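Local coordinates for probable GTP-binding protein EngB (Pyrococcus horikoshii, PDB 2CXX) that probably acts as a GTP-binding, magnesium-dependent GTPase needed for normal cell division and septation, at residues Ile83-Leu88 with Pro124-Val129. Sequence-based numbering, arbitrary orientation.
Sequences IDVAVL and PTIVAV
The carbonyl oxygen of A86 accepts the amide of I126 in the shortest bond between 83-88 and 124-129, N to O 2.8 Å and almost straight at 169°, and the same oxygen takes a CA-H...O contact from T125 (CA to A86 O 3.3 Å). From there the ladder alternates in parallel fashion: A86 N binds P124 O, L88 N binds I126 O at 2.9 Å, and L88 O takes A128 N in a more bent bond (146°). A86, V87 and L88 pair with T125, I126 and V127. These are adjacent parallel strands, the fourth and fifth across the six-stranded sheet of the Ras-like P-loop GTPase fold, joined by a right-handed crossover through helices 94-104 and 110-120, and L88 packs against G8, which by prediction belongs to the GTP-binding P-loop. On the face carrying V85, V87 and I126, V85 CG1 is turned between the backbone N and the carbonyl carbon (chi1 59°), which leaves CG2 opposite the N to meet CD1 of I126 obliquely at 3.9 Å; CG1 of V87 lies 4.0 Å from CB of A128. Helix 171-184 covers V85 and I126 here. Across the sheet, the methyl of A86 sits 3.9 Å from OG1 of T125, whose hydroxyl is hydrogen-bonded to I123 O, and helix 110-120 packs over both. At the strand entrance CG of the P124 ring rests in van der Waals contact on D84 O (3.5 Å), an oxygen also bound by R185 NE, while D84 OD1 accepts the amide of T3.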
ATOM      1  N   ILE A  83      -8.649 -10.115   8.191  1.00 11.09           N
ATOM      2  CA  ILE A  83      -8.033  -8.860   7.841  1.00 11.74           C
ATOM      3  C   ILE A  83      -9.144  -7.815   7.782  1.00 11.02           C
ATOM      4  O   ILE A  83     -10.064  -7.892   6.950  1.00 12.18           O
ATOM      5  CB  ILE A  83      -7.290  -8.949   6.494  1.00 11.76           C
ATOM      6  CG1 ILE A  83      -6.026  -9.818   6.659  1.00 11.61           C
ATOM      7  CG2 ILE A  83      -6.925  -7.505   6.051  1.00  9.71           C
ATOM      8  CD1 ILE A  83      -5.441 -10.345   5.337  1.00 10.01           C
ATOM      9  N   ASP A  84      -9.086  -6.828   8.659  1.00 10.60           N
ATOM     10  CA  ASP A  84     -10.157  -5.833   8.662  1.00 10.20           C
ATOM     11  C   ASP A  84     -10.083  -4.725   7.624  1.00  9.81           C
ATOM     12  O   ASP A  84     -11.126  -4.204   7.180  1.00 13.17           O
ATOM     13  CB  ASP A  84     -10.222  -5.194  10.044  1.00 10.35           C
ATOM     14  CG  ASP A  84     -10.515  -6.209  11.123  1.00 13.50           C
ATOM     15  OD1 ASP A  84      -9.554  -6.652  11.785  1.00 15.93           O
ATOM     16  OD2 ASP A  84     -11.724  -6.605  11.267  1.00 15.71           O
ATOM     17  N   VAL A  85      -8.874  -4.294   7.317  1.00  9.15           N
ATOM     18  CA  VAL A  85      -8.699  -3.271   6.299  1.00  8.64           C
ATOM     19  C   VAL A  85      -7.302  -3.384   5.744  1.00  9.05           C
ATOM     20  O   VAL A  85      -6.424  -3.883   6.401  1.00  7.50           O
ATOM     21  CB  VAL A  85      -8.963  -1.845   6.905  1.00 10.26           C
ATOM     22  CG1 VAL A  85      -8.019  -1.607   8.015  1.00 14.18           C
ATOM     23  CG2 VAL A  85      -8.871  -0.747   5.783  1.00 12.32           C
ATOM     24  N   ALA A  86      -7.096  -2.956   4.498  1.00  8.01           N
ATOM     25  CA  ALA A  86      -5.805  -2.982   3.851  1.00  9.47           C
ATOM     26  C   ALA A  86      -5.424  -1.565   3.463  1.00  7.24           C
ATOM     27  O   ALA A  86      -6.260  -0.751   3.053  1.00 10.02           O
ATOM     28  CB  ALA A  86      -5.833  -3.915   2.531  1.00  9.42           C
ATOM     29  N   VAL A  87      -4.157  -1.226   3.652  1.00  8.40           N
ATOM     30  CA  VAL A  87      -3.661   0.068   3.193  1.00  7.09           C
ATOM     31  C   VAL A  87      -2.639  -0.207   2.096  1.00  6.99           C
ATOM     32  O   VAL A  87      -1.607  -0.845   2.342  1.00  8.03           O
ATOM     33  CB  VAL A  87      -2.939   0.835   4.282  1.00  8.16           C
ATOM     34  CG1 VAL A  87      -2.416   2.238   3.719  1.00  7.97           C
ATOM     35  CG2 VAL A  87      -3.923   1.082   5.423  1.00  9.00           C
ATOM     36  N   LEU A  88      -2.950   0.211   0.870  1.00  8.31           N
ATOM     37  CA  LEU A  88      -1.998   0.060  -0.207  1.00  8.46           C
ATOM     38  C   LEU A  88      -1.317   1.423  -0.312  1.00  9.05           C
ATOM     39  O   LEU A  88      -1.961   2.434  -0.588  1.00  8.83           O
ATOM     40  CB  LEU A  88      -2.713  -0.285  -1.548  1.00  9.30           C
ATOM     41  CG  LEU A  88      -1.892  -0.117  -2.841  1.00 12.02           C
ATOM     42  CD1 LEU A  88      -0.663  -1.007  -2.897  1.00 10.95           C
ATOM     43  CD2 LEU A  88      -2.789  -0.421  -4.036  1.00 10.11           C
ATOM     44  N   PRO A 124     -11.717  -4.286   2.368  1.00 10.75           N
ATOM     45  CA  PRO A 124     -11.799  -2.821   2.266  1.00 11.97           C
ATOM     46  C   PRO A 124     -10.353  -2.308   2.132  1.00 11.08           C
ATOM     47  O   PRO A 124      -9.459  -2.683   2.922  1.00  9.30           O
ATOM     48  CB  PRO A 124     -12.396  -2.366   3.609  1.00 11.55           C
ATOM     49  CG  PRO A 124     -12.877  -3.579   4.243  1.00 15.17           C
ATOM     50  CD  PRO A 124     -12.113  -4.749   3.715  1.00 11.53           C
ATOM     51  N   THR A 125     -10.123  -1.437   1.150  1.00  9.58           N
ATOM     52  CA  THR A 125      -8.770  -0.954   0.897  1.00  9.88           C
ATOM     53  C   THR A 125      -8.671   0.543   0.830  1.00 11.33           C
ATOM     54  O   THR A 125      -9.449   1.192   0.130  1.00 12.69           O
ATOM     55  CB  THR A 125      -8.257  -1.537  -0.430  1.00 12.47           C
ATOM     56  OG1 THR A 125      -8.238  -2.966  -0.348  1.00 10.78           O
ATOM     57  CG2 THR A 125      -6.820  -1.030  -0.720  1.00 10.72           C
ATOM     58  N   ILE A 126      -7.713   1.108   1.548  1.00 10.11           N
ATOM     59  CA  ILE A 126      -7.470   2.555   1.479  1.00  8.76           C
ATOM     60  C   ILE A 126      -6.167   2.707   0.702  1.00  9.71           C
ATOM     61  O   ILE A 126      -5.246   1.928   0.887  1.00 11.69           O
ATOM     62  CB  ILE A 126      -7.309   3.172   2.917  1.00 10.69           C
ATOM     63  CG1 ILE A 126      -8.604   3.040   3.683  1.00 10.76           C
ATOM     64  CG2 ILE A 126      -6.787   4.611   2.832  1.00 13.95           C
ATOM     65  CD1 ILE A 126      -8.403   3.114   5.212  1.00 12.65           C
ATOM     66  N   VAL A 127      -6.111   3.627  -0.254  1.00  9.26           N
ATOM     67  CA  VAL A 127      -4.875   3.863  -0.969  1.00 10.16           C
ATOM     68  C   VAL A 127      -4.224   5.093  -0.382  1.00 10.70           C
ATOM     69  O   VAL A 127      -4.779   6.189  -0.502  1.00 10.03           O
ATOM     70  CB  VAL A 127      -5.141   4.123  -2.486  1.00 11.63           C
ATOM     71  CG1 VAL A 127      -3.813   4.469  -3.220  1.00 11.89           C
ATOM     72  CG2 VAL A 127      -5.828   2.897  -3.092  1.00 10.53           C
ATOM     73  N   ALA A 128      -3.052   4.933   0.242  1.00 10.05           N
ATOM     74  CA  ALA A 128      -2.303   6.079   0.784  1.00 10.61           C
ATOM     75  C   ALA A 128      -1.468   6.612  -0.405  1.00 10.80           C
ATOM     76  O   ALA A 128      -0.552   5.947  -0.860  1.00 11.41           O
ATOM     77  CB  ALA A 128      -1.357   5.620   1.912  1.00 11.12           C
ATOM     78  N   VAL A 129      -1.796   7.794  -0.912  1.00  9.18           N
ATOM     79  CA  VAL A 129      -1.079   8.359  -2.049  1.00 10.41           C
ATOM     80  C   VAL A 129       0.066   9.202  -1.462  1.00  9.66           C
ATOM     81  O   VAL A 129      -0.075  10.381  -1.141  1.00 11.03           O
ATOM     82  CB  VAL A 129      -2.040   9.165  -2.926  1.00  8.57           C
ATOM     83  CG1 VAL A 129      -1.249   9.685  -4.147  1.00  8.89           C
ATOM     84  CG2 VAL A 129      -3.239   8.227  -3.387  1.00  8.86           C
TER